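Long-range contacts in plasmodesmata-located protein 8 (Arabidopsis thaliana, PDB 6GRF), which probably modulates cell-to-cell trafficking through plasmodesmata, as a membrane protein with a tandem DUF26 ectodomain: residues E150-G155 with S177-C182; L183-G188 with V202-C207; Y94-S99 with Y109-F114; T22-N27 with S60-L65. All blocks are in the same frame, centred on the assembly; numbering follows the deposited sequence.

Contact 1: E150-G155 with S177-C182; sequences ESTQLG and SDCTAC
Loop-on-helix packing without a direct hydrogen bond joins Thr152 and Gln153 to Cys179 and Thr180 in the second DUF26 domain, where the turn leaving helix 136-149 for strand 156-161 lies across the first turns of helix 176-193. Cys179 points at the loop and takes its closest approach: its CB lies 3.3 Å from Gln153 O. With SG anti to the backbone N (chi1 171°), the sulfur lies against the carbonyl oxygens of Thr152 and Gln153, and Thr152 O stands 3.7 Å from Cys179 SG. That sulfur is already committed to the disulfide with Cys170 of strand 164-170, whose backbone also bonds to Gly155, so loop, helix and sheet converge here.

Thr180 touches with both branches. Its CG2 approaches Glu150 O at 3.9 Å, while OG1, anti to the carbonyl carbon (chi1 -60°), turns back to Pro176 O one helical turn earlier and bonds there. Thr152 O is 3.4 Å from Thr180 OG1, but no hydrogen bond links them. Alongside runs the Gln153 chain, pointing the same way as Thr180, with Gln153 CG 3.9 Å from Thr180 OG1. Thr152 OG1 likewise bonds to Leu149 O. Each threonine hydroxyl is thus taken up by a carbonyl a few residues earlier in its own part of the chain, and the two pieces meet through van der Waals packing of carbonyl oxygens against sulfur and carbon, beside a covalent cross-link.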
loop_
_atom_site.group_PDB
_atom_site.type_symbol
_atom_site.label_atom_id
_atom_site.label_comp_id
_atom_site.label_asym_id
_atom_site.label_seq_id
_atom_site.Cartn_x
_atom_site.Cartn_y
_atom_site.Cartn_z
ATOM N N GLU A 150 1.454 -9.592 12.477
ATOM C CA GLU A 150 0.078 -10.080 12.306
ATOM C C GLU A 150 -0.858 -9.608 13.426
ATOM O O GLU A 150 -2.053 -9.779 13.296
ATOM C CB GLU A 150 0.045 -11.602 12.416
ATOM C CG GLU A 150 0.107 -12.348 11.111
ATOM C CD GLU A 150 0.025 -13.850 11.333
ATOM O OE1 GLU A 150 0.355 -14.287 12.448
ATOM O OE2 GLU A 150 -0.374 -14.583 10.402
ATOM N N SER A 151 -0.291 -9.128 14.544
ATOM C CA SER A 151 -1.032 -8.714 15.746
ATOM C C SER A 151 -1.612 -7.308 15.552
ATOM O O SER A 151 -2.514 -6.890 16.278
ATOM C CB SER A 151 -0.181 -8.817 17.030
ATOM O OG SER A 151 0.873 -7.835 17.137
ATOM N N THR A 152 -1.093 -6.591 14.557
ATOM C CA THR A 152 -1.481 -5.235 14.275
ATOM C C THR A 152 -2.992 -5.170 14.000
ATOM O O THR A 152 -3.545 -6.049 13.324
ATOM C CB THR A 152 -0.631 -4.726 13.116
ATOM O OG1 THR A 152 0.708 -4.994 13.537
ATOM C CG2 THR A 152 -0.855 -3.267 12.786
ATOM N N GLN A 153 -3.638 -4.146 14.575
ATOM C CA GLN A 153 -5.084 -3.865 14.407
ATOM C C GLN A 153 -5.290 -2.512 13.708
ATOM O O GLN A 153 -6.209 -2.357 12.906
ATOM C CB GLN A 153 -5.779 -3.896 15.767
ATOM C CG GLN A 153 -5.925 -5.296 16.339
ATOM C CD GLN A 153 -6.535 -5.316 17.719
ATOM O OE1 GLN A 153 -7.120 -4.351 18.194
ATOM N NE2 GLN A 153 -6.394 -6.438 18.391
ATOM N N LEU A 154 -4.440 -1.536 14.035
ATOM C CA LEU A 154 -4.452 -0.180 13.469
ATOM C C LEU A 154 -3.018 0.208 13.119
ATOM O O LEU A 154 -2.096 -0.104 13.856
ATOM C CB LEU A 154 -4.960 0.831 14.499
ATOM C CG LEU A 154 -6.347 0.589 15.072
ATOM C CD1 LEU A 154 -6.513 1.334 16.387
ATOM C CD2 LEU A 154 -7.412 1.002 14.071
ATOM N N GLY A 155 -2.863 0.946 12.024
ATOM C CA GLY A 155 -1.614 1.608 11.696
ATOM C C GLY A 155 -0.524 0.619 11.317
ATOM O O GLY A 155 -0.722 -0.216 10.438
ATOM N N SER A 177 -10.564 -5.796 12.795
ATOM C CA SER A 177 -10.743 -7.202 12.454
ATOM C C SER A 177 -10.215 -7.463 11.038
ATOM O O SER A 177 -9.518 -8.459 10.790
ATOM C CB SER A 177 -12.189 -7.596 12.574
ATOM O OG SER A 177 -12.717 -7.174 13.821
ATOM N N ASP A 178 -10.554 -6.554 10.113
ATOM C CA ASP A 178 -10.184 -6.703 8.713
ATOM C C ASP A 178 -8.676 -6.481 8.530
ATOM O O ASP A 178 -8.075 -7.105 7.697
ATOM C CB ASP A 178 -11.015 -5.788 7.811
ATOM C CG ASP A 178 -12.441 -6.269 7.574
ATOM O OD1 ASP A 178 -12.705 -7.491 7.726
ATOM O OD2 ASP A 178 -13.280 -5.420 7.208
ATOM N N CYS A 179 -8.090 -5.559 9.295
ATOM C CA CYS A 179 -6.651 -5.338 9.292
ATOM C C CYS A 179 -5.919 -6.623 9.715
ATOM O O CYS A 179 -5.000 -7.052 9.023
ATOM C CB CYS A 179 -6.271 -4.161 10.183
ATOM S SG CYS A 179 -4.485 -3.984 10.426
ATOM N N THR A 180 -6.381 -7.259 10.803
ATOM C CA THR A 180 -5.789 -8.521 11.305
ATOM C C THR A 180 -5.812 -9.594 10.202
ATOM O O THR A 180 -4.813 -10.247 9.953
ATOM C CB THR A 180 -6.496 -9.008 12.581
ATOM O OG1 THR A 180 -6.352 -7.985 13.562
ATOM C CG2 THR A 180 -5.950 -10.304 13.142
ATOM N N ALA A 181 -6.970 -9.759 9.544
ATOM C CA ALA A 181 -7.170 -10.760 8.482
ATOM C C ALA A 181 -6.287 -10.441 7.267
ATOM O O ALA A 181 -5.727 -11.348 6.656
ATOM C CB ALA A 181 -8.637 -10.816 8.104
ATOM N N CYS A 182 -6.164 -9.153 6.922
ATOM C CA CYS A 182 -5.364 -8.743 5.793
ATOM C C CYS A 182 -3.889 -9.094 6.054
ATOM O O CYS A 182 -3.220 -9.663 5.195
ATOM C CB CYS A 182 -5.547 -7.254 5.516
ATOM S SG CYS A 182 -4.832 -6.692 3.946
#

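Contact 2: L183-G188 with V202-C207; sequences LAESVG and VYLAQC
Helix 183-188 and strand 202-204 run roughly antiparallel at 144°, their axes 8.4 Å apart at closest approach, with the strand's Val202 and Leu204 pointing at the helix. This is the helix-on-sheet packing of the second DUF26 domain, in which helix 176-193 lies on one face of the five-stranded antiparallel sheet.

Ser186 sits in the middle of the contact. Its OG faces apolar groups and a sulfur of segment 202-207: the isobutyl branch point Leu204 CG stands 3.6 Å from Ser186 OG, Val202 CG1 lies slightly farther away, and Cys207 SG approaches Ser186 OG to 3.8 Å. The Leu204 side chain, with CG anti to its carbonyl carbon (chi1 -52°), sends CD1 toward the helix, where it meets both Ser186 and the aliphatic part of Glu185; Glu185 CG is 3.8 Å from Leu204 CD1, and the two chains cross at about a right angle. About one turn earlier in the helix, Leu183 reaches in with one methyl, CD2, which packs 3.9 Å from Cys207 CB. Cys207 SG, disulfide-bonded to Cys182 just before this part of the helix, also lies 3.7 Å from Leu183 N.

Ser186 OG is buried here without a hydrogen-bonding partner in the model, a polar atom in an otherwise apolar interface. No hydrogen bond crosses between these segments; they meet through hydrocarbon and sulfur packing beside the Cys182-Cys207 bridge.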
loop_
_atom_site.group_PDB
_atom_site.type_symbol
_atom_site.label_atom_id
_atom_site.label_comp_id
_atom_site.label_asym_id
_atom_site.label_seq_id
_atom_site.Cartn_x
_atom_site.Cartn_y
_atom_site.Cartn_z
ATOM N N LEU A 183 -3.392 -8.748 7.244
ATOM C CA LEU A 183 -1.979 -8.997 7.589
ATOM C C LEU A 183 -1.732 -10.501 7.730
ATOM O O LEU A 183 -0.686 -10.976 7.323
ATOM C CB LEU A 183 -1.605 -8.239 8.866
ATOM C CG LEU A 183 -1.481 -6.731 8.680
ATOM C CD1 LEU A 183 -1.200 -6.036 9.994
ATOM C CD2 LEU A 183 -0.412 -6.407 7.662
ATOM N N ALA A 184 -2.715 -11.237 8.257
ATOM C CA ALA A 184 -2.630 -12.704 8.341
ATOM C C ALA A 184 -2.381 -13.282 6.943
ATOM O O ALA A 184 -1.524 -14.122 6.771
ATOM C CB ALA A 184 -3.875 -13.296 8.965
ATOM N N GLU A 185 -3.112 -12.785 5.941
ATOM C CA GLU A 185 -2.921 -13.232 4.574
ATOM C C GLU A 185 -1.536 -12.810 4.050
ATOM O O GLU A 185 -0.926 -13.554 3.314
ATOM C CB GLU A 185 -4.050 -12.700 3.683
ATOM C CG GLU A 185 -3.948 -13.135 2.226
ATOM C CD GLU A 185 -4.237 -14.604 1.972
ATOM O OE1 GLU A 185 -4.628 -15.301 2.932
ATOM O OE2 GLU A 185 -4.081 -15.044 0.808
ATOM N N SER A 186 -1.076 -11.598 4.377
ATOM C CA SER A 186 0.254 -11.110 3.955
ATOM C C SER A 186 1.361 -12.071 4.393
ATOM O O SER A 186 2.245 -12.411 3.628
ATOM C CB SER A 186 0.555 -9.769 4.536
ATOM O OG SER A 186 0.207 -8.757 3.626
ATOM N N VAL A 187 1.304 -12.440 5.667
ATOM C CA VAL A 187 2.328 -13.224 6.313
ATOM C C VAL A 187 2.313 -14.628 5.710
ATOM O O VAL A 187 3.377 -15.190 5.403
ATOM C CB VAL A 187 2.118 -13.213 7.839
ATOM C CG1 VAL A 187 2.759 -14.401 8.545
ATOM C CG2 VAL A 187 2.603 -11.891 8.415
ATOM N N GLY A 188 1.106 -15.178 5.542
ATOM C CA GLY A 188 0.932 -16.441 4.845
ATOM C C GLY A 188 1.643 -16.417 3.503
ATOM O O GLY A 188 2.317 -17.364 3.127
ATOM N N VAL A 202 5.455 -8.358 0.726
ATOM C CA VAL A 202 4.180 -8.659 0.107
ATOM C C VAL A 202 3.221 -7.480 0.305
ATOM O O VAL A 202 3.007 -6.999 1.432
ATOM C CB VAL A 202 3.586 -9.961 0.666
ATOM C CG1 VAL A 202 2.093 -10.062 0.400
ATOM C CG2 VAL A 202 4.317 -11.164 0.104
ATOM N N TYR A 203 2.630 -7.036 -0.810
ATOM C CA TYR A 203 1.676 -5.945 -0.823
ATOM C C TYR A 203 0.331 -6.480 -1.313
ATOM O O TYR A 203 0.239 -6.978 -2.425
ATOM C CB TYR A 203 2.157 -4.815 -1.726
ATOM C CG TYR A 203 3.422 -4.148 -1.262
ATOM C CD1 TYR A 203 3.379 -2.989 -0.512
ATOM C CD2 TYR A 203 4.661 -4.672 -1.579
ATOM C CE1 TYR A 203 4.537 -2.371 -0.077
ATOM C CE2 TYR A 203 5.829 -4.071 -1.148
ATOM C CZ TYR A 203 5.763 -2.922 -0.388
ATOM O OH TYR A 203 6.904 -2.317 0.031
ATOM N N LEU A 204 -0.677 -6.411 -0.443
ATOM C CA LEU A 204 -2.038 -6.731 -0.806
ATOM C C LEU A 204 -2.792 -5.422 -1.037
ATOM O O LEU A 204 -2.239 -4.349 -0.863
ATOM C CB LEU A 204 -2.677 -7.559 0.310
ATOM C CG LEU A 204 -1.880 -8.788 0.744
ATOM C CD1 LEU A 204 -2.691 -9.622 1.717
ATOM C CD2 LEU A 204 -1.456 -9.619 -0.459
ATOM N N ALA A 205 -4.059 -5.536 -1.438
ATOM C CA ALA A 205 -4.884 -4.372 -1.774
ATOM C C ALA A 205 -4.957 -3.377 -0.605
ATOM O O ALA A 205 -4.911 -2.173 -0.842
ATOM C CB ALA A 205 -6.257 -4.829 -2.202
ATOM N N GLN A 206 -5.045 -3.865 0.642
ATOM C CA GLN A 206 -5.364 -2.990 1.794
ATOM C C GLN A 206 -4.306 -3.055 2.921
ATOM O O GLN A 206 -4.498 -2.447 3.989
ATOM C CB GLN A 206 -6.744 -3.369 2.325
ATOM C CG GLN A 206 -7.882 -3.111 1.340
ATOM C CD GLN A 206 -8.466 -1.728 1.501
ATOM O OE1 GLN A 206 -7.743 -0.743 1.611
ATOM N NE2 GLN A 206 -9.788 -1.651 1.545
ATOM N N CYS A 207 -3.186 -3.750 2.693
ATOM C CA CYS A 207 -2.116 -3.851 3.695
ATOM C C CYS A 207 -0.832 -4.335 3.026
ATOM O O CYS A 207 -0.854 -4.762 1.866
ATOM C CB CYS A 207 -2.495 -4.792 4.832
ATOM S SG CYS A 207 -2.746 -6.519 4.335
#

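Contact 3: Y94-S99 with Y109-F114; sequences YSYGAS and YETNDF
Tyr109 OH is gripped from two directions, lying 3.0 Å from Ser95 O and hydrogen-bonded to Arg28 NE of helix 23-39. The contact belongs to the beta hairpin of strands 98-102 and 105-110 in the five-stranded antiparallel sheet of the first DUF26 domain. Ala98 and Tyr109 form an antiparallel hydrogen-bonded pair, with Ala98 N to Tyr109 O and Tyr109 N to Ala98 O both at 3.0 Å and nearly straight, at 164° and 167°.

The Tyr109 ring leans back over its partner strand because CG stands between the backbone N and the carbonyl carbon (chi1 73°). One face thereby lies over Ala98 N, which is 4.1 Å from the ring plane and beneath its centre, while Ala98 CB packs 3.7 Å from Tyr109 CE2. Ser95 O lies in the ring plane at the edge. Ile88 of helix 74-91 touches both Ala98 and Tyr109, tying the pair to the helical layer.

Ahead of the strand, Gly97 brings its backbone close to Glu110 and makes a CA-H...O contact with Tyr109 O. Tyr96 O is buried with no partner in the model. Beyond it the Tyr96 ring, in edge-to-face contact with Phe24, is met obliquely by a threonine methyl: Thr111 CG2 lies 3.4 Å from Tyr96 CD2.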
loop_
_atom_site.group_PDB
_atom_site.type_symbol
_atom_site.label_atom_id
_atom_site.label_comp_id
_atom_site.label_asym_id
_atom_site.label_seq_id
_atom_site.Cartn_x
_atom_site.Cartn_y
_atom_site.Cartn_z
ATOM N N TYR A 94 -4.665 7.689 -18.637
ATOM C CA TYR A 94 -6.094 7.850 -18.891
ATOM C C TYR A 94 -6.859 6.659 -18.320
ATOM O O TYR A 94 -7.804 6.191 -18.923
ATOM C CB TYR A 94 -6.340 8.032 -20.390
ATOM C CG TYR A 94 -5.980 9.404 -20.892
ATOM C CD1 TYR A 94 -6.802 10.488 -20.635
ATOM C CD2 TYR A 94 -4.802 9.630 -21.581
ATOM C CE1 TYR A 94 -6.476 11.762 -21.067
ATOM C CE2 TYR A 94 -4.468 10.897 -22.036
ATOM C CZ TYR A 94 -5.304 11.968 -21.772
ATOM O OH TYR A 94 -4.980 13.219 -22.209
ATOM N N SER A 95 -6.433 6.199 -17.140
ATOM C CA SER A 95 -6.999 5.031 -16.506
ATOM C C SER A 95 -8.177 5.443 -15.623
ATOM O O SER A 95 -8.119 6.466 -14.939
ATOM C CB SER A 95 -5.956 4.289 -15.723
ATOM O OG SER A 95 -4.932 3.828 -16.594
ATOM N N TYR A 96 -9.240 4.632 -15.671
ATOM C CA TYR A 96 -10.394 4.762 -14.782
ATOM C C TYR A 96 -10.001 4.375 -13.357
ATOM O O TYR A 96 -10.625 4.810 -12.410
ATOM C CB TYR A 96 -11.560 3.888 -15.257
ATOM C CG TYR A 96 -12.460 4.540 -16.276
ATOM C CD1 TYR A 96 -12.578 4.040 -17.562
ATOM C CD2 TYR A 96 -13.188 5.675 -15.957
ATOM C CE1 TYR A 96 -13.403 4.636 -18.499
ATOM C CE2 TYR A 96 -14.018 6.285 -16.881
ATOM C CZ TYR A 96 -14.125 5.763 -18.157
ATOM O OH TYR A 96 -14.936 6.366 -19.071
ATOM N N GLY A 97 -8.980 3.520 -13.234
ATOM C CA GLY A 97 -8.461 3.071 -11.962
ATOM C C GLY A 97 -6.945 2.978 -11.992
ATOM O O GLY A 97 -6.351 2.666 -13.037
ATOM N N ALA A 98 -6.320 3.274 -10.850
ATOM C CA ALA A 98 -4.872 3.280 -10.732
ATOM C C ALA A 98 -4.477 3.169 -9.261
ATOM O O ALA A 98 -5.189 3.643 -8.366
ATOM C CB ALA A 98 -4.292 4.533 -11.340
ATOM N N SER A 99 -3.330 2.536 -9.029
ATOM C CA SER A 99 -2.717 2.536 -7.716
ATOM C C SER A 99 -1.198 2.670 -7.873
ATOM O O SER A 99 -0.627 2.301 -8.904
ATOM C CB SER A 99 -3.110 1.316 -6.941
ATOM O OG SER A 99 -2.617 0.155 -7.578
ATOM N N TYR A 109 -7.164 5.174 -6.694
ATOM C CA TYR A 109 -8.497 5.599 -7.056
ATOM C C TYR A 109 -9.100 4.609 -8.055
ATOM O O TYR A 109 -8.387 3.948 -8.794
ATOM C CB TYR A 109 -8.459 7.027 -7.602
ATOM C CG TYR A 109 -7.855 7.140 -8.978
ATOM C CD1 TYR A 109 -8.620 6.867 -10.103
ATOM C CD2 TYR A 109 -6.540 7.538 -9.161
ATOM C CE1 TYR A 109 -8.090 6.959 -11.376
ATOM C CE2 TYR A 109 -5.993 7.641 -10.434
ATOM C CZ TYR A 109 -6.772 7.339 -11.540
ATOM O OH TYR A 109 -6.288 7.423 -12.811
ATOM N N GLU A 110 -10.434 4.524 -8.049
ATOM C CA GLU A 110 -11.186 3.709 -8.994
ATOM C C GLU A 110 -12.572 4.331 -9.211
ATOM O O GLU A 110 -12.972 5.252 -8.492
ATOM C CB GLU A 110 -11.395 2.281 -8.483
ATOM C CG GLU A 110 -10.343 1.784 -7.516
ATOM C CD GLU A 110 -9.752 0.439 -7.889
ATOM O OE1 GLU A 110 -8.498 0.337 -7.949
ATOM O OE2 GLU A 110 -10.550 -0.499 -8.109
ATOM N N THR A 111 -13.313 3.746 -10.157
ATOM C CA THR A 111 -14.689 4.103 -10.485
ATOM C C THR A 111 -15.678 3.290 -9.640
ATOM O O THR A 111 -16.861 3.559 -9.651
ATOM C CB THR A 111 -15.001 3.835 -11.963
ATOM O OG1 THR A 111 -14.787 2.445 -12.213
ATOM C CG2 THR A 111 -14.162 4.665 -12.907
ATOM N N ASN A 112 -15.191 2.256 -8.949
ATOM C CA ASN A 112 -16.037 1.419 -8.078
ATOM C C ASN A 112 -15.715 1.756 -6.617
ATOM O O ASN A 112 -14.586 2.110 -6.284
ATOM C CB ASN A 112 -15.855 -0.086 -8.312
ATOM C CG ASN A 112 -15.372 -0.441 -9.706
ATOM O OD1 ASN A 112 -16.126 -0.352 -10.678
ATOM N ND2 ASN A 112 -14.108 -0.837 -9.808
ATOM N N ASP A 113 -16.719 1.625 -5.752
ATOM C CA ASP A 113 -16.599 2.002 -4.378
ATOM C C ASP A 113 -15.984 0.829 -3.612
ATOM O O ASP A 113 -16.694 -0.046 -3.152
ATOM C CB ASP A 113 -17.951 2.396 -3.792
ATOM C CG ASP A 113 -17.885 2.786 -2.326
ATOM O OD1 ASP A 113 -16.771 2.853 -1.785
ATOM O OD2 ASP A 113 -18.954 3.014 -1.741
ATOM N N PHE A 114 -14.660 0.856 -3.474
ATOM C CA PHE A 114 -13.891 -0.184 -2.785
ATOM C C PHE A 114 -13.611 0.206 -1.324
ATOM O O PHE A 114 -13.026 -0.592 -0.575
ATOM C CB PHE A 114 -12.562 -0.395 -3.508
ATOM C CG PHE A 114 -11.599 0.750 -3.332
ATOM C CD1 PHE A 114 -11.616 1.831 -4.199
ATOM C CD2 PHE A 114 -10.681 0.758 -2.292
ATOM C CE1 PHE A 114 -10.728 2.885 -4.038
ATOM C CE2 PHE A 114 -9.807 1.818 -2.121
ATOM C CZ PHE A 114 -9.829 2.880 -2.998
#

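Contact 4: T22-N27 with S60-L65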
loop_
_atom_site.group_PDB
_atom_site.type_symbol
_atom_site.label_atom_id
_atom_site.label_comp_id
_atom_site.label_asym_id
_atom_site.label_seq_id
_atom_site.Cartn_x
_atom_site.Cartn_y
_atom_site.Cartn_z
ATOM N N THR A 22 -14.320 14.840 -20.052
ATOM C CA THR A 22 -15.461 14.138 -19.514
ATOM C C THR A 22 -15.584 14.482 -18.034
ATOM O O THR A 22 -14.616 14.901 -17.406
ATOM C CB THR A 22 -15.342 12.629 -19.757
ATOM O OG1 THR A 22 -14.107 12.164 -19.202
ATOM C CG2 THR A 22 -15.429 12.279 -21.228
ATOM N N PRO A 23 -16.794 14.378 -17.448
ATOM C CA PRO A 23 -16.960 14.516 -16.003
ATOM C C PRO A 23 -16.000 13.656 -15.162
ATOM O O PRO A 23 -15.541 14.112 -14.130
ATOM C CB PRO A 23 -18.416 14.082 -15.789
ATOM C CG PRO A 23 -19.105 14.494 -17.075
ATOM C CD PRO A 23 -18.078 14.232 -18.154
ATOM N N PHE A 24 -15.687 12.439 -15.618
ATOM C CA PHE A 24 -14.762 11.603 -14.886
ATOM C C PHE A 24 -13.374 12.259 -14.819
ATOM O O PHE A 24 -12.748 12.240 -13.756
ATOM C CB PHE A 24 -14.667 10.188 -15.451
ATOM C CG PHE A 24 -13.697 9.353 -14.653
ATOM C CD1 PHE A 24 -12.355 9.295 -15.004
ATOM C CD2 PHE A 24 -14.104 8.708 -13.498
ATOM C CE1 PHE A 24 -11.456 8.559 -14.244
ATOM C CE2 PHE A 24 -13.205 7.968 -12.742
ATOM C CZ PHE A 24 -11.881 7.897 -13.114
ATOM N N GLU A 25 -12.882 12.819 -15.933
ATOM C CA GLU A 25 -11.576 13.485 -15.920
ATOM C C GLU A 25 -11.587 14.588 -14.852
ATOM O O GLU A 25 -10.643 14.706 -14.073
ATOM C CB GLU A 25 -11.195 14.057 -17.290
ATOM C CG GLU A 25 -9.779 14.626 -17.329
ATOM C CD GLU A 25 -9.260 15.106 -18.679
ATOM O OE1 GLU A 25 -10.052 15.681 -19.447
ATOM O OE2 GLU A 25 -8.051 14.920 -18.955
ATOM N N SER A 26 -12.659 15.390 -14.830
ATOM C CA SER A 26 -12.840 16.478 -13.853
ATOM C C SER A 26 -12.836 15.931 -12.423
ATOM O O SER A 26 -12.237 16.518 -11.524
ATOM C CB SER A 26 -14.122 17.235 -14.105
ATOM O OG SER A 26 -14.063 17.912 -15.345
ATOM N N ASN A 27 -13.551 14.820 -12.227
ATOM C CA ASN A 27 -13.737 14.220 -10.909
ATOM C C ASN A 27 -12.389 13.681 -10.394
ATOM O O ASN A 27 -12.063 13.813 -9.208
ATOM C CB ASN A 27 -14.848 13.165 -10.940
ATOM C CG ASN A 27 -16.235 13.775 -11.043
ATOM O OD1 ASN A 27 -16.408 14.963 -10.794
ATOM N ND2 ASN A 27 -17.225 12.963 -11.375
ATOM N N SER A 60 -18.713 9.047 -14.540
ATOM C CA SER A 60 -18.520 8.229 -13.380
ATOM C C SER A 60 -17.930 9.027 -12.209
ATOM O O SER A 60 -17.158 9.986 -12.367
ATOM C CB SER A 60 -17.642 7.047 -13.714
ATOM O OG SER A 60 -18.175 6.314 -14.806
ATOM N N ALA A 61 -18.310 8.565 -11.019
ATOM C CA ALA A 61 -17.763 8.975 -9.773
ATOM C C ALA A 61 -16.330 8.439 -9.641
ATOM O O ALA A 61 -15.944 7.476 -10.303
ATOM C CB ALA A 61 -18.649 8.456 -8.674
ATOM N N VAL A 62 -15.544 9.115 -8.801
ATOM C CA VAL A 62 -14.225 8.659 -8.388
ATOM C C VAL A 62 -14.274 8.321 -6.898
ATOM O O VAL A 62 -14.842 9.078 -6.111
ATOM C CB VAL A 62 -13.135 9.714 -8.629
ATOM C CG1 VAL A 62 -11.774 9.187 -8.201
ATOM C CG2 VAL A 62 -13.096 10.174 -10.067
ATOM N N PHE A 63 -13.633 7.204 -6.542
ATOM C CA PHE A 63 -13.426 6.779 -5.177
ATOM C C PHE A 63 -11.928 6.535 -5.003
ATOM O O PHE A 63 -11.304 5.935 -5.871
ATOM C CB PHE A 63 -14.173 5.479 -4.865
ATOM C CG PHE A 63 -15.668 5.523 -5.059
ATOM C CD1 PHE A 63 -16.502 6.005 -4.066
ATOM C CD2 PHE A 63 -16.247 5.054 -6.232
ATOM C CE1 PHE A 63 -17.879 6.028 -4.246
ATOM C CE2 PHE A 63 -17.622 5.089 -6.419
ATOM C CZ PHE A 63 -18.435 5.567 -5.418
ATOM N N GLY A 64 -11.359 7.023 -3.907
ATOM C CA GLY A 64 -9.942 6.861 -3.711
ATOM C C GLY A 64 -9.517 7.128 -2.287
ATOM O O GLY A 64 -10.318 7.568 -1.470
ATOM N N LEU A 65 -8.236 6.835 -2.019
ATOM C CA LEU A 65 -7.600 7.092 -0.745
ATOM C C LEU A 65 -6.087 7.225 -0.946
ATOM O O LEU A 65 -5.544 6.920 -2.017
ATOM C CB LEU A 65 -7.948 5.969 0.243
ATOM C CG LEU A 65 -7.645 4.529 -0.193
ATOM C CD1 LEU A 65 -6.155 4.232 -0.244
ATOM C CD2 LEU A 65 -8.327 3.551 0.731
#
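Phe24 lays the CD2-CE2 side of its ring along residues 60-62, meeting two backbone oxygens and a valine methyl in succession. With CG anti to the backbone N (chi1 -180°), the ring extends from the first turn of helix 23-39 toward the approaching strand. Ser60 O sits near the ring plane, 3.5 Å from Phe24 CD2, and Ala61 O lies in the plane at the next edge atom, 3.7 Å from Phe24 CE2. Aromatic C-H groups directed at carbonyl oxygens in this way would make the contact weakly favourable electrostatically. Val62 comes in obliquely to the ring and about at right angles to the Phe24 side chain, its CG2 standing 3.5 Å from Phe24 CE2.

The same methyl also touches the next residue on this side of the helix: Asn27 CB is 3.6 Å from Val62 CG2, so one valine methyl touches both the phenylalanine and the asparagine. This is the helix-against-sheet packing of the first DUF26 domain, where the start of helix 23-39 meets the beginning of strand 62-68, and Val62 also touches Tyr109 of the neighbouring strand.

A single side-chain hydrogen bond spans the two segments, from Asn27 ND2 to Ser60 O at 3.1 Å with an N-H...O angle of 163°. The oxygen lies nearly in the asparagine amide plane, whereas the donor stands 37° out of the carbonyl plane. Ser60 OG turns elsewhere, bonding to Ser53 OG and Ser57 O.

How the contacts relate
The four contacts divide between the two DUF26 domains. Contacts 3 and 4 lie in the first, their centres 8 Å apart, and meet where strands 105-110 and 62-68 adjoin: Glu110 N lies 2.7 Å from Phe63 O, a probable hydrogen bond, and Thr111 CG2 packs 3.4 Å from Phe24 CE2. Contacts 1 and 2 lie in the second, 10 Å apart between centres, sharing helix 176-193 and joined covalently by the Cys182-Cys207 disulfide. Between domains, contact 2 approaches contact 3 at Gln206 and Phe114, although their centres are 20 Å apart. A bound N-acetylglucosamine lies about 7 Å from the Ala61 side chain of contact 4 and about 13 Å from that of Thr111.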